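Local coordinates for protein sulfate transporter/antisigma-factor antagonist STAS (Planctomyces limnophilus, PDB 3T6O) that probably acts as an anti-sigma factor antagonist, a STAS-domain regulator of the kind that relieves a sigma factor of its inhibitor, at residues A13-I18 with P48-I53; R26-E31 with V58-S63; T38-M43 with L69-K74; V83-S88 with V105-S110. All coordinates share one frame; numbering follows the deposited sequence. Where two conformers were deposited one is given.

Contact 1 of 4, residues A13-I18 with P48-I53; sequences AQVTVI and PRKVLI
Thr16 and Val51, Val17 and Leu52, and Ile18 and Ile53 pair in parallel, the strand axes 4.6 Å apart and 21° from exact alignment. Three backbone hydrogen bonds stitch the pair: Thr16 N to Lys50 O, Leu52 N to Thr16 O, and Ile18 N to Leu52 O, the last at 2.9 Å. Thr16 thus both gives and receives, as regular parallel pairing requires. Side chains alternate between the two faces. On one, Val15 sends CG1, anti to its backbone N (chi1 173°), against Leu52 CB at 3.7 Å, while its other branch, CG2, packs on Lys50 CB at 3.9 Å. From there the lysine chain runs extended to its amine, which bonds to Met119 O. On the other face Ile18 and Ile53 lie side by side, with CG1 of Ile18 3.9 Å from CD1 of Ile53. Beside the ladder a water links Thr16 OG1, at 2.6 Å, with Lys50 O, which also accepts from Thr16 N. Helix 112-118 covers the Val17 and Leu52 face, whereas Ile53 faces Phe39 of helix 29-41. Helices on both faces of parallel central strands make this the alpha/beta sandwich of the STAS fold.

Contact 2 of 4, residues R26-E31 with V58-S63; sequences RLRETE and VEFFGS
Leu27 and Val58 cross at about a right angle, CD1 of the leucine meeting CG1 of the valine at 3.8 Å, while the leucine CB rests 4.0 Å from Phe61 CB. On the opposite face of this short parallel pairing, Arg26 and Phe60 also cross nearly at right angles, through aliphatic carbon: Arg26 CG lies 4.0 Å from Phe60 CB. The guanidinium plane is turned 44° from the phenyl ring, and its NE bonds to the hydroxyl of Tyr92 of a neighbouring subunit. Between the two faces a single direct hydrogen bond holds the backbones, Leu27 N to Phe60 O at 2.8 Å, nearly straight at hydrogen but tilted 27° from the carbonyl plane. One residue on, a water takes over, donating to Leu27 O at 2.7 Å and accepting from Gly62 N at 2.9 Å. Phe61 CG sits between its own backbone N and carbonyl carbon (chi1 59°), and the ring leads away from Leu27 to meet Phe65, Cys93 and Leu97. Both segments turn into helices here, with Arg28 and Gly62 at the N-cap positions; Arg28 N bonds to Glu31 OE1 from above the carboxylate plane. The chemistry is therefore divided: the leucine face is aliphatic and directed into the subunit, whereas the other offers the Arg26 guanidinium and the Phe60 ring to the interface, where both meet Tyr92 of the neighbouring subunit.

Contact 3 of 4, residues T38-M43 with L69-K74; sequences TFLAAM and LVRGWK
Phe39, Leu40 and Met43 pack on Gly72 where two helices of the STAS alpha/beta fold, 29-41 and 63-76, lie on the same side of the sheet. Leu40 and Gly72 bring the backbones together, their CA atoms 5.8 Å apart. Phe39 holds CG anti to its backbone N (chi1 175°), which carries the ring across to Gly72, CE2 lying 3.7 Å from the glycine CA. Beyond it, CZ meets CD2 of Leu69 at 4.0 Å, the two side chains crossing at about a right angle. A leucine in place of Phe39 lacks the far end of the ring and would probably open a gap between Leu69 and Gly72. Met43, present as selenomethionine, folds back at chi2 (-59°) and lays CG and SE against the same glycine, with CG 3.7 Å from Gly72 CA. A beta carbon at Gly72 would clash with the phenyl ring, so the bare backbone is what permits this closeness. Toward the outside, Arg71 bends at chi3 (69°), and its NE forms a salt bridge with Glu95 of another subunit. Leu40 crosses it at about a right angle and sets CD1 over one face of the guanidinium, toward its rim, 3.3 Å from NH2 of Arg71.

Contact 4 of 4, residues V83-S88 with V105-S110; sequences VFALCS and VWPRYS
Phe84 and Trp106 form the dense side of this contact, side by side and pointing the same way. The phenyl CD1 stands over one face of the indole, offset toward its rim and 3.5 Å from Trp106 NE1, with the Phe84 ring and the five-membered ring at 49° to each other. Trp106 CG lies beside its backbone N (chi1 -58°), an orientation that brings the indole against both Phe84 and Leu86, whose CD1 reaches CE3 of the tryptophan at 4.1 Å. An alanine at Trp106 would probably leave Phe84 without its flat partner and a gap beside Leu86. Water reaches the backbone even here, accepting from Phe84 N and donating to Val105 O. Next along the strands, parallel pairing takes hold: Leu86 N bonds to Pro107 O at 2.9 Å in the carbonyl plane, and Tyr109 N returns to Leu86 O at 3.0 Å. Mid-strand, Ala85 CB meets Pro107 CG and the edge of the Tyr109 ring. Ser88 N then reaches Tyr109 O at a longer 3.2 Å. The looser side holds the exposed Arg108, whose chain leads away, and Ser110, whose O shares a water with Ser88 OG. The segments bracket helix 91-97 in a beta-alpha-beta unit, and strand 83-87 bonds inward to strand 50-54. Helix 63-76 covers the Trp106 side, where Trp73 meets the indole edge-to-face, while helix 112-118 packs on Tyr109 and Cys87.

Overall arrangement
Contacts 1 and 4 belong to one sheet, joined where strand 50-54 bonds to strand 83-87; backbone ladders dominate both, but contact 1 is the more fully buried and mainly aliphatic, whereas contact 4 is partly buried and pairs aromatic rings; water reaches the margins of both. Contact 3 lacks such a ladder and relies on side-chain packing: its Phe39 presses on Ile53 of contact 1, and its Leu69 and Trp73 meet Phe84 and Trp106 of contact 4. Contact 2 shares helix 29-41 with contact 3, yet stands about 21 Å, centre to centre, from contact 1 across the chain's middle. Contacts 2 and 3 each turn arginines toward neighbouring subunits, pairing interior packing with an interface.

Contact 1 of 4, residues A13-I18 with P48-I53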
loop_
_atom_site.group_PDB
_atom_site.type_symbol
_atom_site.label_atom_id
_atom_site.label_comp_id
_atom_site.label_asym_id
_atom_site.label_seq_id
_atom_site.Cartn_x
_atom_site.Cartn_y
_atom_site.Cartn_z
ATOM N N ALA A 13 2.178 -26.375 20.828
ATOM C CA ALA A 13 2.608 -27.396 19.862
ATOM C C ALA A 13 3.450 -26.806 18.688
ATOM O O ALA A 13 3.246 -27.139 17.517
ATOM C CB ALA A 13 1.369 -28.118 19.317
ATOM N N GLN A 14 4.389 -25.932 19.020
ATOM C CA GLN A 14 5.317 -25.340 18.033
ATOM C C GLN A 14 4.697 -24.353 17.097
ATOM O O GLN A 14 5.298 -23.980 16.105
ATOM C CB GLN A 14 6.109 -26.393 17.258
ATOM C CG GLN A 14 6.809 -27.280 18.223
ATOM C CD GLN A 14 7.939 -28.065 17.632
ATOM O OE1 GLN A 14 8.920 -27.514 17.146
ATOM N NE2 GLN A 14 7.829 -29.346 17.709
ATOM N N VAL A 15 3.515 -23.889 17.469
ATOM C CA VAL A 15 2.797 -22.901 16.721
ATOM C C VAL A 15 2.600 -21.692 17.627
ATOM O O VAL A 15 2.341 -21.855 18.817
ATOM C CB VAL A 15 1.427 -23.460 16.245
ATOM C CG1 VAL A 15 0.570 -22.347 15.581
ATOM C CG2 VAL A 15 1.650 -24.668 15.292
ATOM N N THR A 16 2.781 -20.491 17.068
ATOM C CA THR A 16 2.526 -19.270 17.781
ATOM C C THR A 16 1.081 -18.949 17.505
ATOM O O THR A 16 0.701 -18.726 16.334
ATOM C CB THR A 16 3.414 -18.111 17.262
ATOM O OG1 THR A 16 4.800 -18.393 17.510
ATOM C CG2 THR A 16 3.032 -16.785 17.943
ATOM N N VAL A 17 0.281 -18.905 18.546
ATOM C CA VAL A 17 -1.138 -18.760 18.385
ATOM C C VAL A 17 -1.471 -17.352 18.793
ATOM O O VAL A 17 -1.109 -16.928 19.873
ATOM C CB VAL A 17 -1.949 -19.769 19.267
ATOM C CG1 VAL A 17 -3.453 -19.541 19.098
ATOM C CG2 VAL A 17 -1.614 -21.260 18.921
ATOM N N ILE A 18 -2.139 -16.611 17.915
ATOM C CA ILE A 18 -2.633 -15.263 18.226
ATOM C C ILE A 18 -4.147 -15.306 18.475
ATOM O O ILE A 18 -4.908 -15.793 17.614
ATOM C CB ILE A 18 -2.414 -14.319 17.028
ATOM C CG1 ILE A 18 -0.963 -14.377 16.549
ATOM C CG2 ILE A 18 -3.022 -12.894 17.290
ATOM C CD1 ILE A 18 0.069 -13.929 17.476
ATOM N N PRO A 48 11.189 -23.770 10.809
ATOM C CA PRO A 48 10.058 -23.144 10.120
ATOM C C PRO A 48 9.097 -22.498 11.132
ATOM O O PRO A 48 8.769 -23.095 12.137
ATOM C CB PRO A 48 9.374 -24.344 9.467
ATOM C CG PRO A 48 9.541 -25.429 10.495
ATOM C CD PRO A 48 10.872 -25.161 11.179
ATOM N N ARG A 49 8.650 -21.287 10.850
ATOM C CA ARG A 49 7.717 -20.603 11.719
ATOM C C ARG A 49 6.314 -20.967 11.314
ATOM O O ARG A 49 5.959 -20.902 10.127
ATOM C CB ARG A 49 7.868 -19.093 11.590
ATOM C CG ARG A 49 9.072 -18.538 12.299
ATOM C CD ARG A 49 9.363 -17.065 11.928
ATOM N NE ARG A 49 10.077 -17.009 10.682
ATOM C CZ ARG A 49 10.523 -15.897 10.113
ATOM N NH1 ARG A 49 10.321 -14.711 10.676
ATOM N NH2 ARG A 49 11.181 -15.998 8.974
ATOM N N LYS A 50 5.503 -21.266 12.316
ATOM C CA LYS A 50 4.133 -21.632 12.126
ATOM C C LYS A 50 3.296 -20.710 13.018
ATOM O O LYS A 50 3.573 -20.586 14.233
ATOM C CB LYS A 50 3.964 -23.109 12.513
ATOM C CG LYS A 50 4.576 -24.069 11.501
ATOM C CD LYS A 50 4.520 -25.499 11.945
ATOM C CE LYS A 50 5.038 -26.404 10.841
ATOM N NZ LYS A 50 4.899 -27.859 11.133
ATOM N N VAL A 51 2.298 -20.067 12.414
ATOM C CA VAL A 51 1.483 -19.060 13.051
ATOM C C VAL A 51 -0.002 -19.368 12.767
ATOM O O VAL A 51 -0.372 -19.666 11.638
ATOM C CB VAL A 51 1.887 -17.608 12.544
ATOM C CG1 VAL A 51 0.822 -16.587 12.961
ATOM C CG2 VAL A 51 3.241 -17.215 13.091
ATOM N N LEU A 52 -0.848 -19.234 13.790
ATOM C CA LEU A 52 -2.247 -19.486 13.686
ATOM C C LEU A 52 -2.953 -18.289 14.218
ATOM O O LEU A 52 -2.701 -17.903 15.354
ATOM C CB LEU A 52 -2.611 -20.706 14.557
ATOM C CG LEU A 52 -4.101 -21.091 14.615
ATOM C CD1 LEU A 52 -4.640 -21.418 13.167
ATOM C CD2 LEU A 52 -4.308 -22.285 15.593
ATOM N N ILE A 53 -3.867 -17.711 13.444
ATOM C CA ILE A 53 -4.637 -16.567 13.906
ATOM C C ILE A 53 -5.982 -17.141 14.311
ATOM O O ILE A 53 -6.796 -17.557 13.461
ATOM C CB ILE A 53 -4.850 -15.531 12.793
ATOM C CG1 ILE A 53 -3.527 -15.261 12.068
ATOM C CG2 ILE A 53 -5.492 -14.241 13.326
ATOM C CD1 ILE A 53 -2.453 -14.661 12.934
HETATM O O HOH W 1 7.057 -22.146 14.871
HETATM O O HOH W 2 7.325 -24.672 14.235
HETATM O O HOH W 3 5.970 -19.239 15.300
#

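Contact 2 of 4, residues R26-E31 with V58-S63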
loop_
_atom_site.group_PDB
_atom_site.type_symbol
_atom_site.label_atom_id
_atom_site.label_comp_id
_atom_site.label_asym_id
_atom_site.label_seq_id
_atom_site.Cartn_x
_atom_site.Cartn_y
_atom_site.Cartn_z
ATOM N N ARG A 26 -14.884 -6.173 17.122
ATOM C CA ARG A 26 -14.805 -5.471 15.848
ATOM C C ARG A 26 -13.441 -4.834 15.662
ATOM O O ARG A 26 -13.081 -3.936 16.403
ATOM C CB ARG A 26 -15.858 -4.387 15.814
ATOM C CG ARG A 26 -17.296 -4.885 15.852
ATOM C CD ARG A 26 -18.154 -3.911 16.689
ATOM N NE ARG A 26 -19.522 -3.687 16.204
ATOM C CZ ARG A 26 -20.504 -4.591 16.236
ATOM N NH1 ARG A 26 -20.277 -5.832 16.690
ATOM N NH2 ARG A 26 -21.720 -4.260 15.798
ATOM N N LEU A 27 -12.687 -5.325 14.679
ATOM C CA LEU A 27 -11.347 -4.838 14.400
ATOM C C LEU A 27 -11.351 -3.751 13.291
ATOM O O LEU A 27 -11.370 -4.048 12.101
ATOM C CB LEU A 27 -10.435 -6.007 14.007
ATOM C CG LEU A 27 -10.228 -7.087 15.088
ATOM C CD1 LEU A 27 -9.628 -8.374 14.537
ATOM C CD2 LEU A 27 -9.351 -6.527 16.234
ATOM N N ARG A 28 -11.342 -2.493 13.712
ATOM C CA ARG A 28 -11.170 -1.378 12.807
ATOM C C ARG A 28 -9.731 -0.863 12.886
ATOM O O ARG A 28 -8.857 -1.463 13.544
ATOM C CB ARG A 28 -12.129 -0.250 13.183
ATOM C CG ARG A 28 -13.567 -0.688 13.404
ATOM C CD ARG A 28 -14.442 -0.162 12.295
ATOM N NE ARG A 28 -15.593 0.568 12.800
ATOM C CZ ARG A 28 -15.808 1.856 12.563
ATOM N NH1 ARG A 28 -16.897 2.436 13.043
ATOM N NH2 ARG A 28 -14.936 2.564 11.848
ATOM N N GLU A 29 -9.501 0.267 12.228
ATOM C CA GLU A 29 -8.192 0.880 12.186
ATOM C C GLU A 29 -7.603 1.143 13.572
ATOM O O GLU A 29 -6.445 0.906 13.770
ATOM C CB GLU A 29 -8.292 2.176 11.380
ATOM C CG GLU A 29 -7.007 2.640 10.816
ATOM C CD GLU A 29 -7.169 3.957 10.049
ATOM O OE1 GLU A 29 -8.270 4.230 9.490
ATOM O OE2 GLU A 29 -6.191 4.713 10.028
ATOM N N THR A 30 -8.422 1.584 14.520
ATOM C CA THR A 30 -7.979 1.867 15.869
ATOM C C THR A 30 -7.490 0.646 16.604
ATOM O O THR A 30 -6.462 0.713 17.275
ATOM C CB THR A 30 -9.123 2.489 16.715
ATOM O OG1 THR A 30 -9.526 3.712 16.110
ATOM C CG2 THR A 30 -8.655 2.798 18.138
ATOM N N GLU A 31 -8.243 -0.447 16.520
ATOM C CA GLU A 31 -7.847 -1.702 17.146
ATOM C C GLU A 31 -6.609 -2.289 16.478
ATOM O O GLU A 31 -5.717 -2.857 17.155
ATOM C CB GLU A 31 -8.983 -2.729 17.106
ATOM C CG GLU A 31 -10.201 -2.360 17.992
ATOM C CD GLU A 31 -11.100 -1.333 17.354
ATOM O OE1 GLU A 31 -11.005 -1.106 16.120
ATOM O OE2 GLU A 31 -11.898 -0.707 18.083
ATOM N N VAL A 58 -14.155 -12.833 17.323
ATOM C CA VAL A 58 -14.054 -11.690 16.447
ATOM C C VAL A 58 -15.260 -11.698 15.509
ATOM O O VAL A 58 -15.493 -12.665 14.807
ATOM C CB VAL A 58 -12.773 -11.704 15.619
ATOM C CG1 VAL A 58 -12.761 -10.481 14.634
ATOM C CG2 VAL A 58 -11.475 -11.620 16.533
ATOM N N GLU A 59 -16.033 -10.621 15.483
ATOM C CA GLU A 59 -17.238 -10.583 14.646
ATOM C C GLU A 59 -17.106 -9.744 13.369
ATOM O O GLU A 59 -17.900 -9.919 12.411
ATOM C CB GLU A 59 -18.424 -10.114 15.484
ATOM C CG GLU A 59 -18.701 -11.046 16.738
ATOM C CD GLU A 59 -19.177 -12.521 16.418
ATOM O OE1 GLU A 59 -19.935 -12.746 15.424
ATOM O OE2 GLU A 59 -18.822 -13.457 17.215
ATOM N N PHE A 60 -16.141 -8.821 13.350
ATOM C CA PHE A 60 -15.944 -7.975 12.192
ATOM C C PHE A 60 -14.503 -7.579 11.983
ATOM O O PHE A 60 -13.784 -7.232 12.954
ATOM C CB PHE A 60 -16.743 -6.695 12.309
ATOM C CG PHE A 60 -16.483 -5.752 11.183
ATOM C CD1 PHE A 60 -15.421 -4.880 11.228
ATOM C CD2 PHE A 60 -17.249 -5.808 10.026
ATOM C CE1 PHE A 60 -15.144 -4.038 10.154
ATOM C CE2 PHE A 60 -17.003 -4.975 8.980
ATOM C CZ PHE A 60 -15.963 -4.070 9.036
ATOM N N PHE A 61 -14.092 -7.615 10.715
ATOM C CA PHE A 61 -12.890 -6.907 10.260
ATOM C C PHE A 61 -12.972 -6.582 8.775
ATOM O O PHE A 61 -13.894 -7.028 8.082
ATOM C CB PHE A 61 -11.628 -7.709 10.593
ATOM C CG PHE A 61 -11.575 -9.070 9.988
ATOM C CD1 PHE A 61 -11.223 -9.240 8.661
ATOM C CD2 PHE A 61 -11.811 -10.180 10.750
ATOM C CE1 PHE A 61 -11.139 -10.487 8.108
ATOM C CE2 PHE A 61 -11.709 -11.437 10.218
ATOM C CZ PHE A 61 -11.383 -11.602 8.892
ATOM N N GLY A 62 -12.044 -5.736 8.320
ATOM C CA GLY A 62 -11.961 -5.303 6.934
ATOM C C GLY A 62 -10.528 -5.101 6.494
ATOM O O GLY A 62 -9.654 -5.873 6.863
ATOM N N SER A 63 -10.285 -4.058 5.706
ATOM C CA SER A 63 -9.004 -3.903 5.054
ATOM C C SER A 63 -7.861 -3.682 6.024
ATOM O O SER A 63 -6.772 -4.190 5.780
ATOM C CB SER A 63 -9.030 -2.770 4.034
ATOM O OG SER A 63 -9.499 -1.587 4.661
HETATM O O HOH W 4 -10.221 -4.014 9.709
#

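Contact 3 of 4, residues T38-M43 with L69-K74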
loop_
_atom_site.group_PDB
_atom_site.type_symbol
_atom_site.label_atom_id
_atom_site.label_comp_id
_atom_site.label_asym_id
_atom_site.label_seq_id
_atom_site.Cartn_x
_atom_site.Cartn_y
_atom_site.Cartn_z
ATOM N N THR A 38 2.563 -5.940 19.117
ATOM C CA THR A 38 2.624 -7.277 19.701
ATOM C C THR A 38 2.529 -8.333 18.597
ATOM O O THR A 38 3.278 -9.288 18.587
ATOM C CB THR A 38 1.504 -7.424 20.779
ATOM O OG1 THR A 38 1.732 -6.419 21.753
ATOM C CG2 THR A 38 1.521 -8.758 21.496
ATOM N N PHE A 39 1.629 -8.131 17.637
ATOM C CA PHE A 39 1.460 -9.055 16.568
ATOM C C PHE A 39 2.729 -9.260 15.741
ATOM O O PHE A 39 3.189 -10.409 15.507
ATOM C CB PHE A 39 0.307 -8.590 15.695
ATOM C CG PHE A 39 0.109 -9.413 14.485
ATOM C CD1 PHE A 39 -0.488 -10.662 14.584
ATOM C CD2 PHE A 39 0.504 -8.967 13.240
ATOM C CE1 PHE A 39 -0.681 -11.461 13.450
ATOM C CE2 PHE A 39 0.308 -9.750 12.098
ATOM C CZ PHE A 39 -0.261 -11.008 12.203
ATOM N N LEU A 40 3.314 -8.146 15.295
ATOM C CA LEU A 40 4.492 -8.236 14.442
ATOM C C LEU A 40 5.690 -8.786 15.227
ATOM O O LEU A 40 6.470 -9.557 14.694
ATOM C CB LEU A 40 4.809 -6.880 13.763
ATOM C CG LEU A 40 3.789 -6.384 12.731
ATOM C CD1 LEU A 40 4.223 -5.049 12.196
ATOM C CD2 LEU A 40 3.633 -7.356 11.580
ATOM N N ALA A 41 5.801 -8.463 16.506
ATOM C CA ALA A 41 6.930 -9.000 17.290
ATOM C C ALA A 41 6.776 -10.524 17.473
ATOM O O ALA A 41 7.765 -11.214 17.544
ATOM C CB ALA A 41 7.097 -8.262 18.685
ATOM N N ALA A 42 5.546 -11.039 17.463
ATOM C CA ALA A 42 5.293 -12.480 17.555
ATOM C C ALA A 42 5.630 -13.241 16.247
ATOM O O ALA A 42 5.494 -14.442 16.192
ATOM C CB ALA A 42 3.822 -12.742 17.924
HETATM N N MSE A 43 6.057 -12.553 15.194
HETATM C CA MSE A 43 6.319 -13.225 13.939
HETATM C C MSE A 43 7.757 -13.729 13.812
HETATM O O MSE A 43 8.209 -14.035 12.719
HETATM C CB MSE A 43 6.038 -12.262 12.781
HETATM C CG MSE A 43 4.568 -11.861 12.603
HETATM SE SE MSE A 43 3.316 -13.272 12.299
HETATM C CE MSE A 43 2.489 -13.373 14.070
ATOM N N LEU A 69 -2.468 -8.607 8.851
ATOM C CA LEU A 69 -2.211 -10.043 8.703
ATOM C C LEU A 69 -1.179 -10.321 7.577
ATOM O O LEU A 69 -0.271 -11.177 7.714
ATOM C CB LEU A 69 -3.510 -10.790 8.484
ATOM C CG LEU A 69 -4.564 -10.986 9.614
ATOM C CD1 LEU A 69 -5.669 -11.954 9.174
ATOM C CD2 LEU A 69 -3.969 -11.480 10.885
ATOM N N VAL A 70 -1.280 -9.536 6.504
ATOM C CA VAL A 70 -0.399 -9.666 5.335
ATOM C C VAL A 70 1.021 -9.275 5.751
ATOM O O VAL A 70 1.978 -9.908 5.346
ATOM C CB VAL A 70 -0.942 -8.856 4.145
ATOM C CG1 VAL A 70 0.085 -8.673 3.037
ATOM C CG2 VAL A 70 -2.259 -9.530 3.559
ATOM N N ARG A 71 1.147 -8.271 6.609
ATOM C CA ARG A 71 2.463 -7.887 7.125
ATOM C C ARG A 71 3.085 -8.996 7.933
ATOM O O ARG A 71 4.299 -9.220 7.858
ATOM C CB ARG A 71 2.414 -6.602 7.964
ATOM C CG ARG A 71 1.987 -5.391 7.204
ATOM C CD ARG A 71 1.801 -4.192 8.141
ATOM N NE ARG A 71 3.073 -3.760 8.646
ATOM C CZ ARG A 71 3.271 -2.940 9.678
ATOM N NH1 ARG A 71 2.243 -2.457 10.368
ATOM N NH2 ARG A 71 4.519 -2.590 10.002
ATOM N N GLY A 72 2.280 -9.659 8.737
ATOM C CA GLY A 72 2.737 -10.800 9.527
ATOM C C GLY A 72 3.143 -11.922 8.594
ATOM O O GLY A 72 4.233 -12.477 8.699
ATOM N N TRP A 73 2.270 -12.231 7.655
ATOM C CA TRP A 73 2.541 -13.314 6.724
ATOM C C TRP A 73 3.830 -13.102 5.932
ATOM O O TRP A 73 4.592 -14.051 5.752
ATOM C CB TRP A 73 1.318 -13.545 5.812
ATOM C CG TRP A 73 1.593 -14.401 4.616
ATOM C CD1 TRP A 73 1.798 -15.755 4.581
ATOM C CD2 TRP A 73 1.682 -13.945 3.281
ATOM N NE1 TRP A 73 2.012 -16.168 3.294
ATOM C CE2 TRP A 73 1.968 -15.070 2.472
ATOM C CE3 TRP A 73 1.605 -12.682 2.690
ATOM C CZ2 TRP A 73 2.156 -14.969 1.098
ATOM C CZ3 TRP A 73 1.784 -12.576 1.311
ATOM C CH2 TRP A 73 2.048 -13.714 0.530
ATOM N N LYS A 74 4.089 -11.856 5.471
ATOM C CA LYS A 74 5.309 -11.559 4.697
ATOM C C LYS A 74 6.589 -11.806 5.515
ATOM O O LYS A 74 7.658 -12.123 4.963
ATOM C CB LYS A 74 5.304 -10.096 4.189
ATOM C CG LYS A 74 4.309 -9.830 3.077
ATOM C CD LYS A 74 4.395 -8.408 2.539
ATOM C CE LYS A 74 3.231 -8.151 1.580
ATOM N NZ LYS A 74 3.097 -6.774 1.014
#

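Contact 4 of 4, residues V83-S88 with V105-S110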
loop_
_atom_site.group_PDB
_atom_site.type_symbol
_atom_site.label_atom_id
_atom_site.label_comp_id
_atom_site.label_asym_id
_atom_site.label_seq_id
_atom_site.Cartn_x
_atom_site.Cartn_y
_atom_site.Cartn_z
ATOM N N VAL A 83 4.083 -21.679 7.908
ATOM C CA VAL A 83 2.647 -21.805 7.709
ATOM C C VAL A 83 2.003 -20.665 8.419
ATOM O O VAL A 83 2.309 -20.401 9.577
ATOM C CB VAL A 83 2.035 -23.126 8.306
ATOM C CG1 VAL A 83 0.501 -23.120 8.172
ATOM C CG2 VAL A 83 2.664 -24.380 7.706
ATOM N N PHE A 84 1.094 -19.993 7.733
ATOM C CA PHE A 84 0.334 -18.898 8.306
ATOM C C PHE A 84 -1.121 -19.294 8.090
ATOM O O PHE A 84 -1.579 -19.342 6.931
ATOM C CB PHE A 84 0.655 -17.585 7.566
ATOM C CG PHE A 84 0.046 -16.355 8.207
ATOM C CD1 PHE A 84 -1.216 -15.961 7.889
ATOM C CD2 PHE A 84 0.784 -15.567 9.073
ATOM C CE1 PHE A 84 -1.798 -14.836 8.467
ATOM C CE2 PHE A 84 0.234 -14.454 9.663
ATOM C CZ PHE A 84 -1.074 -14.081 9.353
ATOM N N ALA A 85 -1.816 -19.632 9.172
ATOM C CA ALA A 85 -3.148 -20.265 9.134
ATOM C C ALA A 85 -4.168 -19.449 9.942
ATOM O O ALA A 85 -3.839 -18.653 10.840
ATOM C CB ALA A 85 -3.067 -21.746 9.675
ATOM N N LEU A 86 -5.430 -19.626 9.605
ATOM C CA LEU A 86 -6.515 -19.053 10.399
ATOM C C LEU A 86 -7.381 -20.174 10.973
ATOM O O LEU A 86 -7.371 -21.312 10.454
ATOM C CB LEU A 86 -7.371 -18.181 9.519
ATOM C CG LEU A 86 -6.729 -17.131 8.605
ATOM C CD1 LEU A 86 -7.853 -16.358 7.856
ATOM C CD2 LEU A 86 -5.870 -16.181 9.368
ATOM N N CYS A 87 -8.108 -19.871 12.046
ATOM C CA CYS A 87 -9.153 -20.758 12.536
ATOM C C CYS A 87 -10.252 -19.994 13.225
ATOM O O CYS A 87 -10.095 -18.831 13.536
ATOM C CB CYS A 87 -8.651 -21.871 13.472
ATOM S SG CYS A 87 -8.004 -21.327 15.081
ATOM N N SER A 88 -11.389 -20.666 13.381
ATOM C CA SER A 88 -12.529 -20.140 14.130
ATOM C C SER A 88 -13.029 -18.813 13.572
ATOM O O SER A 88 -13.400 -17.901 14.313
ATOM C CB SER A 88 -12.191 -20.052 15.624
ATOM O OG SER A 88 -12.031 -21.375 16.083
ATOM N N VAL A 105 -3.806 -18.552 0.276
ATOM C CA VAL A 105 -2.549 -19.149 0.698
ATOM C C VAL A 105 -2.470 -19.356 2.215
ATOM O O VAL A 105 -1.463 -19.769 2.733
ATOM C CB VAL A 105 -1.321 -18.345 0.141
ATOM C CG1 VAL A 105 -1.580 -17.923 -1.307
ATOM C CG2 VAL A 105 -1.009 -17.135 0.956
ATOM N N TRP A 106 -3.533 -19.044 2.950
ATOM C CA TRP A 106 -3.563 -19.274 4.396
ATOM C C TRP A 106 -4.565 -20.431 4.671
ATOM O O TRP A 106 -5.779 -20.285 4.427
ATOM C CB TRP A 106 -4.036 -18.023 5.114
ATOM C CG TRP A 106 -3.232 -16.808 4.882
ATOM C CD1 TRP A 106 -1.926 -16.731 4.490
ATOM C CD2 TRP A 106 -3.665 -15.482 5.079
ATOM N NE1 TRP A 106 -1.526 -15.430 4.425
ATOM C CE2 TRP A 106 -2.578 -14.639 4.796
ATOM C CE3 TRP A 106 -4.872 -14.917 5.476
ATOM C CZ2 TRP A 106 -2.679 -13.263 4.851
ATOM C CZ3 TRP A 106 -4.974 -13.566 5.555
ATOM C CH2 TRP A 106 -3.884 -12.741 5.241
ATOM N N PRO A 107 -4.062 -21.602 5.056
ATOM C CA PRO A 107 -5.025 -22.669 5.346
ATOM C C PRO A 107 -5.951 -22.220 6.458
ATOM O O PRO A 107 -5.503 -21.575 7.414
ATOM C CB PRO A 107 -4.149 -23.823 5.789
ATOM C CG PRO A 107 -2.785 -23.314 5.859
ATOM C CD PRO A 107 -2.676 -22.077 5.134
ATOM N N ARG A 108 -7.243 -22.480 6.288
ATOM C CA ARG A 108 -8.211 -22.178 7.312
ATOM C C ARG A 108 -8.876 -23.462 7.887
ATOM O O ARG A 108 -9.238 -24.373 7.145
ATOM C CB ARG A 108 -9.236 -21.224 6.765
ATOM C CG ARG A 108 -10.361 -20.904 7.761
ATOM C CD ARG A 108 -11.143 -19.706 7.261
ATOM N NE ARG A 108 -11.908 -20.023 6.071
ATOM C CZ ARG A 108 -13.093 -20.621 6.055
ATOM N NH1 ARG A 108 -13.676 -21.057 7.183
ATOM N NH2 ARG A 108 -13.686 -20.813 4.879
ATOM N N TYR A 109 -9.043 -23.478 9.204
ATOM C CA TYR A 109 -9.564 -24.646 9.962
ATOM C C TYR A 109 -10.705 -24.223 10.888
ATOM O O TYR A 109 -10.800 -23.059 11.288
ATOM C CB TYR A 109 -8.454 -25.289 10.797
ATOM C CG TYR A 109 -7.292 -25.777 9.980
ATOM C CD1 TYR A 109 -7.329 -26.991 9.331
ATOM C CD2 TYR A 109 -6.170 -24.999 9.827
ATOM C CE1 TYR A 109 -6.249 -27.421 8.538
ATOM C CE2 TYR A 109 -5.101 -25.412 9.065
ATOM C CZ TYR A 109 -5.143 -26.600 8.426
ATOM O OH TYR A 109 -4.036 -26.980 7.705
ATOM N N SER A 110 -11.593 -25.144 11.220
ATOM C CA SER A 110 -12.801 -24.714 11.925
ATOM C C SER A 110 -12.540 -24.413 13.381
ATOM O O SER A 110 -13.211 -23.587 13.927
ATOM C CB SER A 110 -13.954 -25.721 11.785
ATOM O OG SER A 110 -13.608 -26.923 12.391
HETATM O O HOH W 5 0.569 -20.467 5.062
HETATM O O HOH W 6 -14.445 -22.417 16.425
#